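Local coordinates for protein transcriptional regulator, IclR family (Alicyclobacillus acidocaldarius subsp. acidocaldarius, PDB 5TJJ) that probably binds DNA through a helix-turn-helix domain and regulates transcription, with a GAF-like domain that may sense an effector, at residues 209-214 with 248-253; 89-94 with 105-110; 95-100 with 241-246; 147-152 with 186-191. All blocks are in the same frame, centred on the assembly; numbering follows the deposited sequence.

Contact 1 (209-214 with 248-253)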
loop_
_atom_site.group_PDB
_atom_site.type_symbol
_atom_site.label_atom_id
_atom_site.label_comp_id
_atom_site.label_asym_id
_atom_site.label_seq_id
_atom_site.Cartn_x
_atom_site.Cartn_y
_atom_site.Cartn_z
ATOM N N VAL A 209 7.759 -21.604 -8.130
ATOM C CA VAL A 209 8.242 -21.092 -6.874
ATOM C C VAL A 209 7.079 -20.426 -6.176
ATOM O O VAL A 209 6.286 -19.752 -6.829
ATOM C CB VAL A 209 9.374 -20.073 -7.112
ATOM C CG1 VAL A 209 9.806 -19.388 -5.805
ATOM C CG2 VAL A 209 10.550 -20.792 -7.702
ATOM N N PRO A 210 6.975 -20.610 -4.859
ATOM C CA PRO A 210 5.874 -20.021 -4.097
ATOM C C PRO A 210 6.065 -18.532 -3.809
ATOM O O PRO A 210 7.208 -18.081 -3.710
ATOM C CB PRO A 210 5.902 -20.807 -2.794
ATOM C CG PRO A 210 7.321 -21.226 -2.636
ATOM C CD PRO A 210 7.790 -21.516 -4.032
ATOM N N VAL A 211 4.951 -17.788 -3.698
ATOM C CA VAL A 211 4.971 -16.401 -3.173
ATOM C C VAL A 211 4.276 -16.424 -1.822
ATOM O O VAL A 211 3.140 -16.884 -1.733
ATOM C CB VAL A 211 4.244 -15.412 -4.124
ATOM C CG1 VAL A 211 4.138 -14.007 -3.556
ATOM C CG2 VAL A 211 4.949 -15.374 -5.451
ATOM N N PHE A 212 4.947 -15.929 -0.781
ATOM C CA PHE A 212 4.360 -15.897 0.556
ATOM C C PHE A 212 3.749 -14.537 0.847
ATOM O O PHE A 212 4.204 -13.533 0.325
ATOM C CB PHE A 212 5.411 -16.213 1.610
ATOM C CG PHE A 212 6.146 -17.493 1.354
ATOM C CD1 PHE A 212 5.601 -18.720 1.757
ATOM C CD2 PHE A 212 7.397 -17.482 0.725
ATOM C CE1 PHE A 212 6.278 -19.905 1.513
ATOM C CE2 PHE A 212 8.080 -18.677 0.492
ATOM C CZ PHE A 212 7.509 -19.886 0.873
ATOM N N ASN A 213 2.733 -14.504 1.696
ATOM C CA ASN A 213 2.087 -13.246 2.095
ATOM C C ASN A 213 2.367 -12.947 3.566
ATOM O O ASN A 213 3.252 -13.572 4.176
ATOM C CB ASN A 213 0.585 -13.296 1.774
ATOM C CG ASN A 213 -0.174 -14.247 2.652
ATOM O OD1 ASN A 213 0.299 -14.703 3.691
ATOM N ND2 ASN A 213 -1.358 -14.569 2.225
ATOM N N GLN A 214 1.643 -11.988 4.138
ATOM C CA GLN A 214 1.952 -11.539 5.496
ATOM C C GLN A 214 1.626 -12.562 6.606
ATOM O O GLN A 214 2.193 -12.477 7.665
ATOM C CB GLN A 214 1.397 -10.134 5.783
ATOM C CG GLN A 214 -0.067 -10.016 6.141
ATOM C CD GLN A 214 -0.943 -9.866 4.920
ATOM O OE1 GLN A 214 -0.770 -10.582 3.915
ATOM N NE2 GLN A 214 -1.896 -8.920 4.990
ATOM N N ALA A 248 10.701 -13.583 -4.326
ATOM C CA ALA A 248 11.146 -12.823 -3.177
ATOM C C ALA A 248 10.574 -11.415 -3.212
ATOM O O ALA A 248 10.081 -10.935 -2.193
ATOM C CB ALA A 248 12.673 -12.780 -3.120
ATOM N N LYS A 249 10.632 -10.757 -4.370
ATOM C CA LYS A 249 10.079 -9.384 -4.498
ATOM C C LYS A 249 8.568 -9.312 -4.300
ATOM O O LYS A 249 8.085 -8.557 -3.475
ATOM C CB LYS A 249 10.455 -8.768 -5.839
ATOM C CG LYS A 249 11.940 -8.479 -5.975
ATOM C CD LYS A 249 12.271 -8.051 -7.393
ATOM C CE LYS A 249 13.768 -7.850 -7.552
ATOM N NZ LYS A 249 14.098 -6.888 -8.645
ATOM N N VAL A 250 7.844 -10.147 -5.030
ATOM C CA VAL A 250 6.392 -10.247 -4.927
ATOM C C VAL A 250 5.929 -10.677 -3.525
ATOM O O VAL A 250 4.906 -10.191 -3.063
ATOM C CB VAL A 250 5.795 -11.197 -5.996
ATOM C CG1 VAL A 250 4.263 -11.192 -5.967
ATOM C CG2 VAL A 250 6.239 -10.779 -7.394
ATOM N N SER A 251 6.675 -11.581 -2.872
ATOM C CA SER A 251 6.454 -11.903 -1.451
ATOM C C SER A 251 6.584 -10.670 -0.591
ATOM O O SER A 251 5.668 -10.373 0.156
ATOM C CB SER A 251 7.382 -13.011 -0.933
ATOM O OG SER A 251 7.142 -14.210 -1.663
ATOM N N ALA A 252 7.659 -9.910 -0.735
ATOM C CA ALA A 252 7.736 -8.612 -0.017
ATOM C C ALA A 252 6.504 -7.689 -0.329
ATOM O O ALA A 252 5.947 -7.062 0.581
ATOM C CB ALA A 252 9.062 -7.892 -0.278
ATOM N N TRP A 253 6.051 -7.649 -1.587
ATOM C CA TRP A 253 4.891 -6.792 -1.954
ATOM C C TRP A 253 3.538 -7.325 -1.445
ATOM O O TRP A 253 2.565 -6.581 -1.322
ATOM C CB TRP A 253 4.832 -6.570 -3.460
ATOM C CG TRP A 253 6.143 -6.129 -4.047
ATOM C CD1 TRP A 253 7.176 -5.501 -3.408
ATOM C CD2 TRP A 253 6.545 -6.279 -5.392
ATOM N NE1 TRP A 253 8.194 -5.269 -4.274
ATOM C CE2 TRP A 253 7.833 -5.738 -5.505
ATOM C CE3 TRP A 253 5.940 -6.834 -6.528
ATOM C CZ2 TRP A 253 8.529 -5.713 -6.720
ATOM C CZ3 TRP A 253 6.635 -6.816 -7.735
ATOM C CH2 TRP A 253 7.920 -6.254 -7.815
#
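Ser251 lays its hydroxyl over the backbone of Val211 and Phe212, where OG lies 3.4 Å from Val211 CA and accepts a hydrogen bond from Phe212 N at 2.9 Å. The bond is moderately bent, with an N-H...O angle of 151°. With OG turned away from its own carbonyl carbon (chi1 -61°), the hydroxyl can also reach Ala247 O one helical turn back, so one small group accepts from the strand and gives to the helix. An alanine here would take away this acceptor and probably leave Phe212 N without its mate across the contact. A CA-H...O contact adds to the grip, Ser251 CA approaching Phe212 O at 3.3 Å. Strand 204-212 and the final helix, 233-253, both belong to the GAF-like effector domain, the helix lying on one face of its antiparallel sheet. Their short axes here run nearly in the same direction, at 21°, and come within 6.8 Å, close enough for a serine to span. Beside the polar pair sits a hydrophobic one: Val211 CG1 meets Val250 CG1 at 3.7 Å. The Phe212 ring stays oblique to Ser251 and packs instead with Tyr153, edge-to-face, and with Tyr256. Within the sheet, Val209 and Val211 pair through their backbones with Leu222 and Leu220. Trp253 packs on Pro71 of the second subunit.

Contact 2 (89-94 with 105-110)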
loop_
_atom_site.group_PDB
_atom_site.type_symbol
_atom_site.label_atom_id
_atom_site.label_comp_id
_atom_site.label_asym_id
_atom_site.label_seq_id
_atom_site.Cartn_x
_atom_site.Cartn_y
_atom_site.Cartn_z
ATOM N N HIS A 89 2.098 -5.360 -10.765
ATOM C CA HIS A 89 3.554 -5.438 -10.556
ATOM C C HIS A 89 4.083 -6.837 -10.704
ATOM O O HIS A 89 5.205 -7.026 -11.203
ATOM C CB HIS A 89 3.947 -4.896 -9.194
ATOM C CG HIS A 89 3.858 -3.409 -9.111
ATOM N ND1 HIS A 89 4.786 -2.583 -9.703
ATOM C CD2 HIS A 89 2.942 -2.594 -8.532
ATOM C CE1 HIS A 89 4.451 -1.328 -9.492
ATOM N NE2 HIS A 89 3.343 -1.308 -8.775
ATOM N N ALA A 90 3.301 -7.802 -10.233
ATOM C CA ALA A 90 3.642 -9.207 -10.374
ATOM C C ALA A 90 3.716 -9.560 -11.852
ATOM O O ALA A 90 4.684 -10.194 -12.272
ATOM C CB ALA A 90 2.653 -10.110 -9.641
ATOM N N LEU A 91 2.719 -9.135 -12.640
ATOM C CA LEU A 91 2.737 -9.401 -14.090
ATOM C C LEU A 91 3.990 -8.821 -14.733
ATOM O O LEU A 91 4.611 -9.483 -15.546
ATOM C CB LEU A 91 1.511 -8.837 -14.809
ATOM C CG LEU A 91 0.087 -9.277 -14.437
ATOM C CD1 LEU A 91 -0.897 -8.912 -15.546
ATOM C CD2 LEU A 91 0.025 -10.768 -14.146
ATOM N N ALA A 92 4.366 -7.601 -14.338
ATOM C CA ALA A 92 5.536 -6.923 -14.901
ATOM C C ALA A 92 6.826 -7.686 -14.617
ATOM O O ALA A 92 7.684 -7.820 -15.474
ATOM C CB ALA A 92 5.634 -5.500 -14.372
ATOM N N GLU A 93 6.945 -8.198 -13.410
ATOM C CA GLU A 93 8.084 -9.025 -13.051
ATOM C C GLU A 93 8.068 -10.366 -13.845
ATOM O O GLU A 93 9.127 -10.898 -14.168
ATOM C CB GLU A 93 8.087 -9.219 -11.528
ATOM C CG GLU A 93 9.387 -9.697 -10.930
ATOM C CD GLU A 93 10.480 -8.644 -10.800
ATOM O OE1 GLU A 93 10.186 -7.422 -10.719
ATOM O OE2 GLU A 93 11.664 -9.080 -10.767
ATOM N N LEU A 94 6.889 -10.896 -14.182
ATOM C CA LEU A 94 6.814 -12.083 -15.030
ATOM C C LEU A 94 7.386 -11.869 -16.416
ATOM O O LEU A 94 7.947 -12.796 -16.985
ATOM C CB LEU A 94 5.383 -12.585 -15.203
ATOM C CG LEU A 94 4.692 -13.297 -14.045
ATOM C CD1 LEU A 94 3.368 -13.853 -14.547
ATOM C CD2 LEU A 94 5.560 -14.398 -13.456
ATOM N N ALA A 105 6.029 -17.429 -18.790
ATOM C CA ALA A 105 5.911 -17.278 -17.359
ATOM C C ALA A 105 4.446 -17.064 -16.992
ATOM O O ALA A 105 3.693 -16.433 -17.726
ATOM C CB ALA A 105 6.777 -16.117 -16.889
ATOM N N VAL A 106 4.045 -17.597 -15.850
ATOM C CA VAL A 106 2.650 -17.692 -15.503
ATOM C C VAL A 106 2.437 -17.400 -14.022
ATOM O O VAL A 106 3.216 -17.834 -13.152
ATOM C CB VAL A 106 2.133 -19.081 -15.887
ATOM C CG1 VAL A 106 0.761 -19.346 -15.287
ATOM C CG2 VAL A 106 2.049 -19.204 -17.397
ATOM N N LEU A 107 1.364 -16.668 -13.739
ATOM C CA LEU A 107 1.003 -16.319 -12.369
ATOM C C LEU A 107 -0.227 -17.151 -11.939
ATOM O O LEU A 107 -1.311 -16.986 -12.500
ATOM C CB LEU A 107 0.732 -14.810 -12.282
ATOM C CG LEU A 107 0.315 -14.255 -10.937
ATOM C CD1 LEU A 107 1.383 -14.529 -9.883
ATOM C CD2 LEU A 107 0.043 -12.765 -11.069
ATOM N N VAL A 108 -0.044 -18.011 -10.932
ATOM C CA VAL A 108 -1.081 -18.953 -10.473
ATOM C C VAL A 108 -1.639 -18.554 -9.102
ATOM O O VAL A 108 -0.887 -18.238 -8.186
ATOM C CB VAL A 108 -0.506 -20.365 -10.367
ATOM C CG1 VAL A 108 -1.620 -21.370 -10.227
ATOM C CG2 VAL A 108 0.377 -20.662 -11.579
ATOM N N LYS A 109 -2.951 -18.624 -8.942
ATOM C CA LYS A 109 -3.581 -18.209 -7.689
ATOM C C LYS A 109 -4.424 -19.320 -7.122
ATOM O O LYS A 109 -5.126 -20.000 -7.851
ATOM C CB LYS A 109 -4.473 -17.024 -7.960
ATOM C CG LYS A 109 -5.447 -16.714 -6.859
ATOM C CD LYS A 109 -5.988 -15.327 -7.049
ATOM C CE LYS A 109 -7.052 -15.031 -6.018
ATOM N NZ LYS A 109 -7.292 -13.570 -6.054
ATOM N N ARG A 110 -4.423 -19.435 -5.809
ATOM C CA ARG A 110 -5.243 -20.422 -5.152
ATOM C C ARG A 110 -6.717 -20.003 -5.091
ATOM O O ARG A 110 -7.027 -18.837 -4.868
ATOM C CB ARG A 110 -4.743 -20.649 -3.745
ATOM C CG ARG A 110 -5.137 -22.000 -3.192
ATOM C CD ARG A 110 -5.025 -22.042 -1.686
ATOM N NE ARG A 110 -3.653 -22.247 -1.243
ATOM C CZ ARG A 110 -3.137 -23.410 -0.826
ATOM N NH1 ARG A 110 -1.858 -23.431 -0.439
ATOM N NH2 ARG A 110 -3.863 -24.548 -0.799
#
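Leu94 and Leu107 carry the apolar part of this contact, their side chains crossing at about a right angle with Leu94 CD1 3.6 Å from Leu107 CB. Leu107 sends its CG opposite its backbone N (chi1 179°), which brings CD2 up to the helix. There the methyl touches two residues at once, lying 3.7 Å from Leu91 CD2 and 4.0 Å from Ala90 CB. At the other end of the pair, Leu94 CD2 lies 4.0 Å from Ala105 CB, so the two branches of one leucine reach two strand residues, Ala105 and Leu107, that face the helix. Side chain also meets backbone: Leu94 CD1 rests 3.5 Å from Leu107 N, and Ala105 CB sits 3.5 Å from Leu94 O. No hydrogen bond links the segments, and Leu107 pairs with Ile119 and Gly120 through its backbone. With an alanine in place of Leu94, a gap would probably open over Ala105 and leave Leu107 with only its Ala90 and Leu91 contacts across these two segments. Segment 89-94 runs roughly antiparallel to 105-110, at 152°, the chain turning back between them. Helix 86-101 covers one face of the antiparallel sheet, where Leu94 and Leu107 both also reach Leu222 on strand 218-227. Val108 points to the opposite face, against Phe146 and Phe150 of helix 144-151, so strand 104-110 is sandwiched between helices.

Contact 3 (95-100 with 241-246)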
loop_
_atom_site.group_PDB
_atom_site.type_symbol
_atom_site.label_atom_id
_atom_site.label_comp_id
_atom_site.label_asym_id
_atom_site.label_seq_id
_atom_site.Cartn_x
_atom_site.Cartn_y
_atom_site.Cartn_z
ATOM N N HIS A 95 7.188 -10.682 -16.979
ATOM C CA HIS A 95 7.803 -10.340 -18.263
ATOM C C HIS A 95 9.314 -10.307 -18.178
ATOM O O HIS A 95 9.975 -10.706 -19.133
ATOM C CB HIS A 95 7.281 -9.030 -18.831
ATOM C CG HIS A 95 5.899 -9.126 -19.389
ATOM N ND1 HIS A 95 4.765 -9.031 -18.603
ATOM C CD2 HIS A 95 5.459 -9.298 -20.655
ATOM C CE1 HIS A 95 3.687 -9.136 -19.360
ATOM N NE2 HIS A 95 4.079 -9.298 -20.610
ATOM N N GLN A 96 9.861 -9.879 -17.045
ATOM C CA GLN A 96 11.327 -9.938 -16.834
ATOM C C GLN A 96 11.839 -11.385 -16.839
ATOM O O GLN A 96 12.898 -11.686 -17.390
ATOM C CB GLN A 96 11.736 -9.328 -15.500
ATOM C CG GLN A 96 11.284 -7.898 -15.218
ATOM C CD GLN A 96 12.128 -6.858 -15.904
ATOM O OE1 GLN A 96 12.625 -7.067 -17.018
ATOM N NE2 GLN A 96 12.291 -5.715 -15.247
ATOM N N VAL A 97 11.085 -12.258 -16.187
ATOM C CA VAL A 97 11.405 -13.671 -16.054
ATOM C C VAL A 97 11.375 -14.348 -17.416
ATOM O O VAL A 97 12.283 -15.104 -17.747
ATOM C CB VAL A 97 10.412 -14.389 -15.102
ATOM C CG1 VAL A 97 10.598 -15.892 -15.151
ATOM C CG2 VAL A 97 10.596 -13.905 -13.675
ATOM N N ALA A 98 10.309 -14.079 -18.170
ATOM C CA ALA A 98 10.180 -14.536 -19.540
ATOM C C ALA A 98 11.345 -14.065 -20.438
ATOM O O ALA A 98 11.873 -14.857 -21.228
ATOM C CB ALA A 98 8.852 -14.091 -20.112
ATOM N N ALA A 99 11.760 -12.809 -20.271
ATOM C CA ALA A 99 12.870 -12.245 -21.028
ATOM C C ALA A 99 14.194 -12.896 -20.679
ATOM O O ALA A 99 14.961 -13.185 -21.558
ATOM C CB ALA A 99 12.956 -10.732 -20.832
ATOM N N HIS A 100 14.452 -13.117 -19.393
ATOM C CA HIS A 100 15.711 -13.716 -18.928
ATOM C C HIS A 100 15.770 -15.216 -19.218
ATOM O O HIS A 100 16.811 -15.710 -19.604
ATOM C CB HIS A 100 15.900 -13.429 -17.440
ATOM C CG HIS A 100 17.236 -13.845 -16.895
ATOM N ND1 HIS A 100 18.426 -13.653 -17.574
ATOM C CD2 HIS A 100 17.569 -14.428 -15.716
ATOM C CE1 HIS A 100 19.430 -14.112 -16.845
ATOM N NE2 HIS A 100 18.936 -14.586 -15.712
ATOM N N LYS A 241 16.483 -19.658 -10.547
ATOM C CA LYS A 241 17.143 -18.474 -10.010
ATOM C C LYS A 241 16.349 -17.188 -10.341
ATOM O O LYS A 241 16.196 -16.332 -9.483
ATOM C CB LYS A 241 18.601 -18.424 -10.482
ATOM C CG LYS A 241 19.513 -17.524 -9.647
ATOM C CD LYS A 241 20.921 -17.412 -10.243
ATOM C CE LYS A 241 21.455 -15.993 -10.159
ATOM N NZ LYS A 241 22.788 -15.907 -10.817
ATOM N N ALA A 242 15.774 -17.098 -11.539
ATOM C CA ALA A 242 14.967 -15.930 -11.931
ATOM C C ALA A 242 13.599 -15.912 -11.192
ATOM O O ALA A 242 13.230 -14.911 -10.600
ATOM C CB ALA A 242 14.787 -15.898 -13.446
ATOM N N LEU A 243 12.890 -17.034 -11.194
ATOM C CA LEU A 243 11.667 -17.192 -10.412
ATOM C C LEU A 243 11.828 -16.882 -8.926
ATOM O O LEU A 243 10.961 -16.229 -8.352
ATOM C CB LEU A 243 11.102 -18.618 -10.562
ATOM C CG LEU A 243 10.548 -18.871 -11.968
ATOM C CD1 LEU A 243 10.401 -20.358 -12.183
ATOM C CD2 LEU A 243 9.234 -18.114 -12.197
ATOM N N LYS A 244 12.908 -17.344 -8.304
ATOM C CA LYS A 244 13.177 -16.990 -6.897
ATOM C C LYS A 244 13.468 -15.523 -6.652
ATOM O O LYS A 244 12.985 -14.990 -5.662
ATOM C CB LYS A 244 14.312 -17.819 -6.304
ATOM C CG LYS A 244 13.846 -19.175 -5.843
ATOM C CD LYS A 244 15.031 -19.998 -5.367
ATOM C CE LYS A 244 14.575 -21.191 -4.534
ATOM N NZ LYS A 244 15.748 -21.755 -3.813
ATOM N N GLU A 245 14.253 -14.875 -7.520
ATOM C CA GLU A 245 14.463 -13.431 -7.404
ATOM C C GLU A 245 13.133 -12.670 -7.512
ATOM O O GLU A 245 12.861 -11.775 -6.707
ATOM C CB GLU A 245 15.470 -12.919 -8.430
ATOM C CG GLU A 245 16.895 -13.344 -8.104
ATOM C CD GLU A 245 17.900 -13.076 -9.229
ATOM O OE1 GLU A 245 17.694 -12.108 -10.001
ATOM O OE2 GLU A 245 18.909 -13.832 -9.332
ATOM N N SER A 246 12.291 -13.075 -8.465
ATOM C CA SER A 246 10.988 -12.483 -8.627
ATOM C C SER A 246 10.047 -12.811 -7.488
ATOM O O SER A 246 9.308 -11.954 -7.063
ATOM C CB SER A 246 10.356 -12.886 -9.955
ATOM O OG SER A 246 11.047 -12.245 -11.001
#
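Val97 fits against helix 233-253 through both of its methyl groups. The apolar contact proper is made by CG1, which meets Leu243 CD2 at 3.9 Å, the two side chains crossing at about a right angle. Leu243 leaves its helix obliquely, and its far methyl group is what reaches the valine. A methyl-to-ring contact lies beside it: Ala242 CB is 3.9 Å from His100 CD2 and close to the plane of the imidazole, so the methyl meets a ring edge and does not stack on a face. His100 has CG opposite its backbone N (chi1 -173°), which swings the ring across to Ala242. Methyl-to-polar contact comes next. Val97 CG2 sits 3.2 Å from Ser246 OG, a tight approach, and 4.2 Å from Ala242 O. The serine hydroxyl has its polar partner in Glu93, one turn earlier on the first helix. No hydrogen bond joins the two segments. Charged groups stay apart: His100 NE2 is 6.4 Å from Lys241 NZ and 6.3 Å from Glu245 OE1, distances at which any electrostatic influence on the imidazole would probably be modest. Segments 95-100 and 241-246 run nearly antiparallel, at 162°, their axes 9.7 Å apart at closest, a side-by-side pair whose nearest CA atoms belong to Val97 and Ala242. Both helices lie over the same face of the antiparallel sheet, where Val97 and Leu243 share Cys224 of strand 218-227 beneath them and Leu243 extends to Val207 and Val209 on strand 204-212.

Contact 4 (147-152 with 186-191)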
loop_
_atom_site.group_PDB
_atom_site.type_symbol
_atom_site.label_atom_id
_atom_site.label_comp_id
_atom_site.label_asym_id
_atom_site.label_seq_id
_atom_site.Cartn_x
_atom_site.Cartn_y
_atom_site.Cartn_z
ATOM N N GLY A 147 1.150 -26.888 -8.400
ATOM C CA GLY A 147 0.347 -27.525 -7.378
ATOM C C GLY A 147 1.159 -27.818 -6.117
ATOM O O GLY A 147 0.819 -27.381 -5.014
ATOM N N ARG A 148 2.266 -28.526 -6.299
ATOM C CA ARG A 148 3.186 -28.818 -5.209
ATOM C C ARG A 148 3.715 -27.585 -4.448
ATOM O O ARG A 148 4.051 -27.696 -3.259
ATOM C CB ARG A 148 4.390 -29.584 -5.755
ATOM C CG ARG A 148 4.071 -30.989 -6.208
ATOM C CD ARG A 148 5.321 -31.850 -6.236
ATOM N NE ARG A 148 6.039 -31.709 -7.491
ATOM C CZ ARG A 148 5.657 -32.234 -8.646
ATOM N NH1 ARG A 148 4.551 -32.975 -8.738
ATOM N NH2 ARG A 148 6.403 -32.025 -9.713
ATOM N N CYS A 149 3.834 -26.440 -5.122
ATOM C CA CYS A 149 4.245 -25.237 -4.418
ATOM C C CYS A 149 3.195 -24.700 -3.473
ATOM O O CYS A 149 3.566 -24.098 -2.488
ATOM C CB CYS A 149 4.664 -24.120 -5.354
ATOM S SG CYS A 149 6.244 -24.410 -6.132
ATOM N N PHE A 150 1.906 -24.888 -3.773
ATOM C CA PHE A 150 0.831 -24.509 -2.834
ATOM C C PHE A 150 0.785 -25.535 -1.699
ATOM O O PHE A 150 0.909 -25.169 -0.524
ATOM C CB PHE A 150 -0.539 -24.429 -3.516
ATOM C CG PHE A 150 -0.700 -23.294 -4.507
ATOM C CD1 PHE A 150 -0.901 -22.002 -4.081
ATOM C CD2 PHE A 150 -0.732 -23.543 -5.878
ATOM C CE1 PHE A 150 -1.090 -20.957 -4.989
ATOM C CE2 PHE A 150 -0.927 -22.504 -6.797
ATOM C CZ PHE A 150 -1.098 -21.209 -6.351
ATOM N N LEU A 151 0.669 -26.810 -2.056
ATOM C CA LEU A 151 0.469 -27.880 -1.078
ATOM C C LEU A 151 1.589 -28.081 -0.070
ATOM O O LEU A 151 1.328 -28.290 1.100
ATOM C CB LEU A 151 0.245 -29.211 -1.764
ATOM C CG LEU A 151 -1.181 -29.646 -2.046
ATOM C CD1 LEU A 151 -1.134 -31.072 -2.578
ATOM C CD2 LEU A 151 -2.025 -29.604 -0.787
ATOM N N ALA A 152 2.830 -28.008 -0.520
ATOM C CA ALA A 152 3.955 -28.268 0.344
ATOM C C ALA A 152 3.971 -27.371 1.590
ATOM O O ALA A 152 4.579 -27.729 2.637
ATOM C CB ALA A 152 5.247 -28.109 -0.442
ATOM N N GLN A 186 7.838 -32.843 0.568
ATOM C CA GLN A 186 8.901 -32.574 1.533
ATOM C C GLN A 186 10.044 -31.829 0.872
ATOM O O GLN A 186 10.490 -30.811 1.422
ATOM C CB GLN A 186 9.398 -33.848 2.240
ATOM C CG GLN A 186 8.633 -34.142 3.515
ATOM C CD GLN A 186 8.585 -35.619 3.920
ATOM O OE1 GLN A 186 9.136 -36.504 3.257
ATOM N NE2 GLN A 186 7.890 -35.888 5.019
ATOM N N GLU A 187 10.491 -32.294 -0.301
ATOM C CA GLU A 187 11.661 -31.679 -0.923
ATOM C C GLU A 187 11.340 -30.279 -1.441
ATOM O O GLU A 187 12.202 -29.400 -1.351
ATOM C CB GLU A 187 12.366 -32.579 -1.972
ATOM C CG GLU A 187 11.942 -32.408 -3.424
ATOM C CD GLU A 187 12.836 -33.142 -4.433
ATOM O OE1 GLU A 187 13.955 -33.561 -4.072
ATOM O OE2 GLU A 187 12.421 -33.280 -5.621
ATOM N N VAL A 188 10.120 -30.050 -1.936
ATOM C CA VAL A 188 9.704 -28.698 -2.298
ATOM C C VAL A 188 9.773 -27.774 -1.074
ATOM O O VAL A 188 10.222 -26.653 -1.181
ATOM C CB VAL A 188 8.290 -28.656 -2.914
ATOM C CG1 VAL A 188 7.770 -27.225 -3.046
ATOM C CG2 VAL A 188 8.259 -29.294 -4.283
ATOM N N ARG A 189 9.316 -28.232 0.072
ATOM C CA ARG A 189 9.435 -27.453 1.292
ATOM C C ARG A 189 10.922 -27.252 1.716
ATOM O O ARG A 189 11.296 -26.166 2.124
ATOM C CB ARG A 189 8.604 -28.107 2.402
ATOM C CG ARG A 189 8.425 -27.265 3.651
ATOM C CD ARG A 189 7.371 -27.856 4.585
ATOM N NE ARG A 189 7.495 -29.315 4.779
ATOM C CZ ARG A 189 7.983 -29.951 5.858
ATOM N NH1 ARG A 189 8.413 -29.272 6.928
ATOM N NH2 ARG A 189 8.035 -31.290 5.873
ATOM N N GLU A 190 11.757 -28.284 1.612
ATOM C CA GLU A 190 13.197 -28.152 1.895
ATOM C C GLU A 190 13.801 -27.125 0.899
ATOM O O GLU A 190 14.411 -26.152 1.325
ATOM C CB GLU A 190 13.923 -29.542 1.870
ATOM C CG GLU A 190 13.729 -30.442 3.125
ATOM C CD GLU A 190 14.058 -31.968 2.953
ATOM O OE1 GLU A 190 13.862 -32.569 1.852
ATOM O OE2 GLU A 190 14.492 -32.613 3.960
ATOM N N LYS A 191 13.541 -27.283 -0.406
ATOM C CA LYS A 191 14.252 -26.513 -1.491
ATOM C C LYS A 191 13.657 -25.194 -1.999
ATOM O O LYS A 191 14.353 -24.420 -2.631
ATOM C CB LYS A 191 14.485 -27.397 -2.722
ATOM C CG LYS A 191 15.557 -28.450 -2.536
ATOM C CD LYS A 191 15.533 -29.428 -3.716
ATOM C CE LYS A 191 16.628 -30.479 -3.609
ATOM N NZ LYS A 191 16.444 -31.576 -4.599
#
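Val188 points toward helix 144-151 and makes the largest share of the contact, followed by Ala152; its CG1 reaches Ala152 and the Arg148 carbonyl, its CG2 the Arg148 side chain. CG1 lies opposite the backbone N (chi1 169°) and enters between Arg148 and Ala152, 3.7 Å from Ala152 CB and 3.8 Å from Arg148 O. Cys149 SG flanks the same methyl more loosely, at 4.4 Å. The other branch, CG2, touches the near end of the Arg148 side chain, its CB being 4.1 Å away. Beyond that point Arg148 bends at chi3 (-86°) and takes its guanidinium to a salt bridge with Glu199 and a hydrogen bond to Val195 O, so its charge is met outside this helix pair. These two helices belong to the helical excursion between strands 138-140 and 194-197 of the GAF-like effector domain. Helix 144-151 packs on the sheet through Cys149 and Phe150, both of which touch Val221, and Val188 also reaches Ala194, on the edge strand. Arg189 follows, passing alongside Ala152 so that CD comes 3.4 Å from Ala152 O. The guanidinium is oblique to that oxygen and makes no hydrogen bond with it; it lies near Glu156 in a weak, long ion pair. At the end of the helix Lys191, extended along the helix surface, reaches Glu187 one turn earlier, NZ making a salt bridge of 3.2 Å with OE1 from above the carboxylate plane, while Lys191 O receives Lys244 NZ.

How the contacts relate
From the N terminus, contact 2 closes first, folding strand 104-110 back under helix 86-101 after a short turn. The same helix opens contact 3 before that loop is finished, so the two cross; contact 3 closes only at helix 233-253, near the end of the chain. Inside its long loop, contact 4 is nested, pairing helices 144-151 and 178-191. Contact 1 begins later, on strand 204-212, and ends beyond contact 3 on helix 233-253, so it crosses contact 3 as well. Contacts 1 and 2 fix the two helices to one face of the sheet and contact 3 pairs them with each other, whereas contact 4 lies on the other face, approaching contact 2 through Phe150 and contact 1 through Cys149.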